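Local atomic coordinates of citrate synthase (Mycobacterium tuberculosis, PDB entry 4TVM), a protein that catalyses the condensation of oxaloacetate with acetyl-CoA and water to give citrate and CoA, a step of the Krebs cycle. Residues A[86-91]-A[225-230]; A[44-47]-A[51-54]. All coordinates share one frame; numbering follows the deposited sequence.

Contact 1: residues A[86-91]-A[225-230]. With OAA (oxaloacetate ion), chain B.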
loop_
_atom_site.group_PDB
_atom_site.type_symbol
_atom_site.label_atom_id
_atom_site.label_comp_id
_atom_site.label_asym_id
_atom_site.label_seq_id
_atom_site.Cartn_x
_atom_site.Cartn_y
_atom_site.Cartn_z
ATOM N N ILE A 86 17.274 18.827 3.512
ATOM C CA ILE A 86 16.275 19.359 4.437
ATOM C C ILE A 86 15.528 20.541 3.850
ATOM O O ILE A 86 14.330 20.704 4.046
ATOM C CB ILE A 86 16.878 19.760 5.787
ATOM C CG1 ILE A 86 17.619 18.561 6.397
ATOM C CG2 ILE A 86 15.757 20.214 6.705
ATOM C CD1 ILE A 86 17.832 18.632 7.890
ATOM N N GLU A 87 16.233 21.390 3.124
ATOM C CA GLU A 87 15.584 22.558 2.560
ATOM C C GLU A 87 14.549 22.069 1.540
ATOM O O GLU A 87 13.441 22.594 1.418
ATOM C CB GLU A 87 16.612 23.416 1.930
ATOM C CG GLU A 87 16.197 24.861 1.857
ATOM C CD GLU A 87 17.081 25.659 0.934
ATOM O OE1 GLU A 87 17.546 25.082 -0.065
ATOM O OE2 GLU A 87 17.272 26.865 1.213
ATOM N N VAL A 88 14.933 21.017 0.843
ATOM C CA VAL A 88 14.091 20.379 -0.141
ATOM C C VAL A 88 12.873 19.717 0.472
ATOM O O VAL A 88 11.776 19.861 -0.072
ATOM C CB VAL A 88 14.922 19.393 -0.955
ATOM C CG1 VAL A 88 14.035 18.473 -1.769
ATOM C CG2 VAL A 88 15.847 20.195 -1.875
ATOM N N CYS A 89 13.052 19.024 1.613
ATOM C CA CYS A 89 11.923 18.514 2.417
ATOM C C CYS A 89 10.983 19.635 2.680
ATOM O O CYS A 89 9.810 19.552 2.399
ATOM C CB CYS A 89 12.384 17.971 3.784
ATOM S SG CYS A 89 13.361 16.428 3.759
ATOM N N TYR A 90 11.492 20.706 3.262
ATOM C CA TYR A 90 10.617 21.825 3.623
ATOM C C TYR A 90 9.874 22.328 2.398
ATOM O O TYR A 90 8.652 22.500 2.467
ATOM C CB TYR A 90 11.417 22.957 4.233
ATOM C CG TYR A 90 10.579 24.150 4.630
ATOM C CD1 TYR A 90 9.937 24.909 3.674
ATOM C CD2 TYR A 90 10.433 24.520 5.967
ATOM C CE1 TYR A 90 9.177 25.996 4.029
ATOM C CE2 TYR A 90 9.685 25.614 6.325
ATOM C CZ TYR A 90 9.077 26.348 5.344
ATOM O OH TYR A 90 8.325 27.431 5.664
ATOM N N LEU A 91 10.599 22.544 1.286
ATOM C CA LEU A 91 10.021 23.175 0.119
ATOM C C LEU A 91 8.887 22.325 -0.342
ATOM O O LEU A 91 7.786 22.804 -0.508
ATOM C CB LEU A 91 11.076 23.306 -0.995
ATOM C CG LEU A 91 10.638 23.444 -2.460
ATOM C CD1 LEU A 91 10.186 24.872 -2.750
ATOM C CD2 LEU A 91 11.788 23.056 -3.377
ATOM N N LEU A 225 22.052 13.344 -3.469
ATOM C CA LEU A 225 21.317 12.222 -4.034
ATOM C C LEU A 225 19.871 12.058 -3.493
ATOM O O LEU A 225 18.983 11.562 -4.197
ATOM C CB LEU A 225 22.107 10.935 -3.818
ATOM C CG LEU A 225 22.845 10.416 -5.046
ATOM C CD1 LEU A 225 23.876 9.386 -4.628
ATOM C CD2 LEU A 225 21.839 9.818 -6.010
ATOM N N PHE A 226 19.639 12.450 -2.243
ATOM C CA PHE A 226 18.297 12.487 -1.720
ATOM C C PHE A 226 17.488 13.623 -2.320
ATOM O O PHE A 226 16.288 13.508 -2.468
ATOM C CB PHE A 226 18.311 12.625 -0.207
ATOM C CG PHE A 226 18.864 11.432 0.521
ATOM C CD1 PHE A 226 18.852 10.164 -0.040
ATOM C CD2 PHE A 226 19.346 11.585 1.807
ATOM C CE1 PHE A 226 19.341 9.079 0.657
ATOM C CE2 PHE A 226 19.829 10.511 2.517
ATOM C CZ PHE A 226 19.820 9.251 1.944
ATOM N N ILE A 227 18.126 14.716 -2.702
ATOM C CA ILE A 227 17.416 15.777 -3.432
ATOM C C ILE A 227 16.949 15.236 -4.775
ATOM O O ILE A 227 15.775 15.419 -5.182
ATOM C CB ILE A 227 18.281 17.031 -3.661
ATOM C CG1 ILE A 227 18.851 17.526 -2.325
ATOM C CG2 ILE A 227 17.460 18.127 -4.332
ATOM C CD1 ILE A 227 19.741 18.751 -2.406
ATOM N N LEU A 228 17.835 14.516 -5.450
ATOM C CA LEU A 228 17.492 13.948 -6.767
ATOM C C LEU A 228 16.352 12.985 -6.697
ATOM O O LEU A 228 15.593 12.871 -7.655
ATOM C CB LEU A 228 18.695 13.306 -7.427
ATOM C CG LEU A 228 19.695 14.360 -7.937
ATOM C CD1 LEU A 228 21.141 13.913 -7.776
ATOM C CD2 LEU A 228 19.410 14.746 -9.379
ATOM N N HIS A 229 16.202 12.308 -5.554
ATOM C CA HIS A 229 15.146 11.283 -5.379
ATOM C C HIS A 229 14.005 11.721 -4.482
ATOM O O HIS A 229 13.088 10.947 -4.239
ATOM C CB HIS A 229 15.751 10.012 -4.812
ATOM C CG HIS A 229 16.562 9.233 -5.796
ATOM N ND1 HIS A 229 15.999 8.318 -6.664
ATOM C CD2 HIS A 229 17.897 9.210 -6.036
ATOM C CE1 HIS A 229 16.952 7.772 -7.401
ATOM N NE2 HIS A 229 18.111 8.301 -7.044
ATOM N N ALA A 230 14.022 12.961 -4.010
ATOM C CA ALA A 230 12.971 13.438 -3.142
ATOM C C ALA A 230 11.509 13.354 -3.637
ATOM O O ALA A 230 10.629 13.026 -2.854
ATOM C CB ALA A 230 13.284 14.843 -2.710
HETATM O O1 OAA B . 12.827 8.123 -8.876
HETATM O O2 OAA B . 14.248 6.530 -9.486
HETATM O O4 OAA B . 9.449 6.846 -11.903
HETATM O O5 OAA B . 8.613 7.471 -9.976
HETATM O O3 OAA B . 10.647 7.024 -8.696
HETATM C C1 OAA B . 13.137 7.119 -9.565
HETATM C C2 OAA B . 12.102 6.626 -10.538
HETATM C C3 OAA B . 10.761 6.884 -9.900
HETATM C C4 OAA B . 9.539 7.035 -10.664
#

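Contact 2: residues A[44-47]-A[51-54]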
loop_
_atom_site.group_PDB
_atom_site.type_symbol
_atom_site.label_atom_id
_atom_site.label_comp_id
_atom_site.label_asym_id
_atom_site.label_seq_id
_atom_site.Cartn_x
_atom_site.Cartn_y
_atom_site.Cartn_z
ATOM N N THR A 44 -13.738 4.035 -18.942
ATOM C CA THR A 44 -12.473 4.086 -19.657
ATOM C C THR A 44 -11.717 2.848 -19.249
ATOM O O THR A 44 -11.846 2.372 -18.125
ATOM C CB THR A 44 -11.643 5.347 -19.322
ATOM O OG1 THR A 44 -11.334 5.371 -17.917
ATOM C CG2 THR A 44 -12.401 6.643 -19.715
ATOM N N PHE A 45 -10.950 2.297 -20.167
ATOM C CA PHE A 45 -10.025 1.220 -19.840
ATOM C C PHE A 45 -8.625 1.763 -20.141
ATOM O O PHE A 45 -8.401 2.257 -21.219
ATOM C CB PHE A 45 -10.370 -0.001 -20.678
ATOM C CG PHE A 45 -9.421 -1.155 -20.506
ATOM C CD1 PHE A 45 -9.428 -1.908 -19.343
ATOM C CD2 PHE A 45 -8.549 -1.515 -21.535
ATOM C CE1 PHE A 45 -8.565 -2.973 -19.191
ATOM C CE2 PHE A 45 -7.679 -2.583 -21.392
ATOM C CZ PHE A 45 -7.686 -3.313 -20.216
ATOM N N ASP A 46 -7.715 1.725 -19.173
ATOM C CA ASP A 46 -6.357 2.272 -19.339
ATOM C C ASP A 46 -5.340 1.529 -18.507
ATOM O O ASP A 46 -5.155 1.832 -17.338
ATOM C CB ASP A 46 -6.326 3.737 -18.902
ATOM C CG ASP A 46 -5.021 4.435 -19.269
ATOM O OD1 ASP A 46 -4.240 3.919 -20.100
ATOM O OD2 ASP A 46 -4.793 5.527 -18.737
ATOM N N VAL A 47 -4.674 0.563 -19.111
ATOM C CA VAL A 47 -3.657 -0.219 -18.409
ATOM C C VAL A 47 -2.641 0.662 -17.679
ATOM O O VAL A 47 -2.085 1.584 -18.251
ATOM C CB VAL A 47 -2.878 -1.110 -19.382
ATOM C CG1 VAL A 47 -1.838 -1.951 -18.632
ATOM C CG2 VAL A 47 -3.843 -1.988 -20.187
ATOM N N ASN A 51 -2.670 6.978 -18.712
ATOM C CA ASN A 51 -3.265 8.184 -19.301
ATOM C C ASN A 51 -4.350 8.824 -18.493
ATOM O O ASN A 51 -4.986 9.778 -18.943
ATOM C CB ASN A 51 -3.762 7.882 -20.696
ATOM C CG ASN A 51 -2.623 7.563 -21.633
ATOM O OD1 ASN A 51 -1.860 8.454 -21.991
ATOM N ND2 ASN A 51 -2.468 6.284 -21.998
ATOM N N THR A 52 -4.534 8.331 -17.279
ATOM C CA THR A 52 -5.555 8.845 -16.391
ATOM C C THR A 52 -4.900 9.554 -15.246
ATOM O O THR A 52 -3.927 9.041 -14.686
ATOM C CB THR A 52 -6.377 7.702 -15.802
ATOM O OG1 THR A 52 -6.908 6.884 -16.860
ATOM C CG2 THR A 52 -7.502 8.245 -14.923
ATOM N N ALA A 53 -5.473 10.701 -14.881
ATOM C CA ALA A 53 -5.065 11.463 -13.713
ATOM C C ALA A 53 -6.214 11.548 -12.745
ATOM O O ALA A 53 -7.310 11.939 -13.136
ATOM C CB ALA A 53 -4.695 12.863 -14.128
ATOM N N ALA A 54 -5.978 11.236 -11.475
ATOM C CA ALA A 54 -7.048 11.366 -10.481
ATOM C C ALA A 54 -6.851 12.554 -9.539
ATOM O O ALA A 54 -7.714 12.852 -8.712
ATOM C CB ALA A 54 -7.181 10.089 -9.680
#

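Contact 1: residues A[86-91]-A[225-230]
Val88 reaches from helix 85-94 to Ile227 and Ala230, near the C-terminal end of helix 216-229. This is helix-to-helix packing inside the largely helical citrate synthase fold, and all three residues are buried. The two methyls of Val88 divide the work. CG2 meets the branch methyl of Ile227, with Val88 CG2 3.6 Å from Ile227 CG2. CG1 meets the single methyl of Ala230, with Val88 CG1 3.8 Å from Ala230 CB. The split follows from the valine torsion: CG1 lies opposite the backbone N (chi1 167°), and CG2 falls beside that N. Ile227 presents its flank rather than its tip, since its CD1 is farther from Val88 CG2 than its CG2 is. The contact is wholly apolar.

The second shell is partly backbone. Ala230 N bonds to Ile227 O at 3.2 Å, which ties together the two residues that Val88 touches. Ile227 O also accepts a bond from Tyr71 OH. Elsewhere on the same helix Leu228 packs on helix 317-329, and Leu225 packs on helix 367-375. His229, between Leu228 and Ala230, belongs to the oxaloacetate pocket. Its backbone O is bonded by Arg391, which also binds the oxaloacetate. Oxaloacetate O2 lies at the edge of the His229 ring, near its plane, with His229 CE1 3.6 Å from oxaloacetate O2.

Contact 2: residues A[44-47]-A[51-54]
The carboxylate of Asp46 bridges the short turn between strands 42-45 and 52-57 and holds the start of the second strand. Hydrogen bonding comes first. Asn51 N donates to Asp46 OD2 at 2.6 Å, with an N-H...O angle of 145°. OD2 receives it on its syn lone pair, the side facing OD1. CG of Asp46 is anti to the backbone N and beside the carbonyl carbon (chi1 -170°), which carries the carboxylate toward segment 51-54. Thr52 OG1 is 3.1 Å from Asp46 OD2, but this hydroxyl also lies by Thr44 OG1 of the second subunit, so its bond to Asp46 is not settled.

In the packing, the Asp46 and Asn51 side chains cross at about a right angle, yet the amide and carboxylate planes are only 19° apart.

Partners on the second subunit surround the contact. Asn51 OD1 accepts a bond from Leu37 N of that subunit, and Thr52 OG1 has a weak bond with Thr44 OG1 of the second subunit. Thr44, Phe45, Thr52 and Ala53 join a parallel beta ladder with a strand of that chain.

One buried carboxylate oxygen thus meets a backbone N-H and lies beside a hydroxyl, which would probably ease the burial of its negative charge at the dimer interface.

Contact 2 precedes contact 1 along the chain. Its segments are four residues apart, so it is local; those of contact 1 are 134 residues apart and join two helices far apart in sequence. The centres lie about 29 Å apart and the nearest atoms about 19 Å. They share no helix or strand. Contact 1 sits in the helical body, about 11 Å from the centre of the chain, and the second subunit does not touch it. Segment 225-230 carries His229 of the oxaloacetate pocket, while the touching residues lie away from it. Contact 2 lies about 22 Å from that centre, on strands that pair with a strand of the second subunit. One lies in the subunit core, the other at the dimer interface.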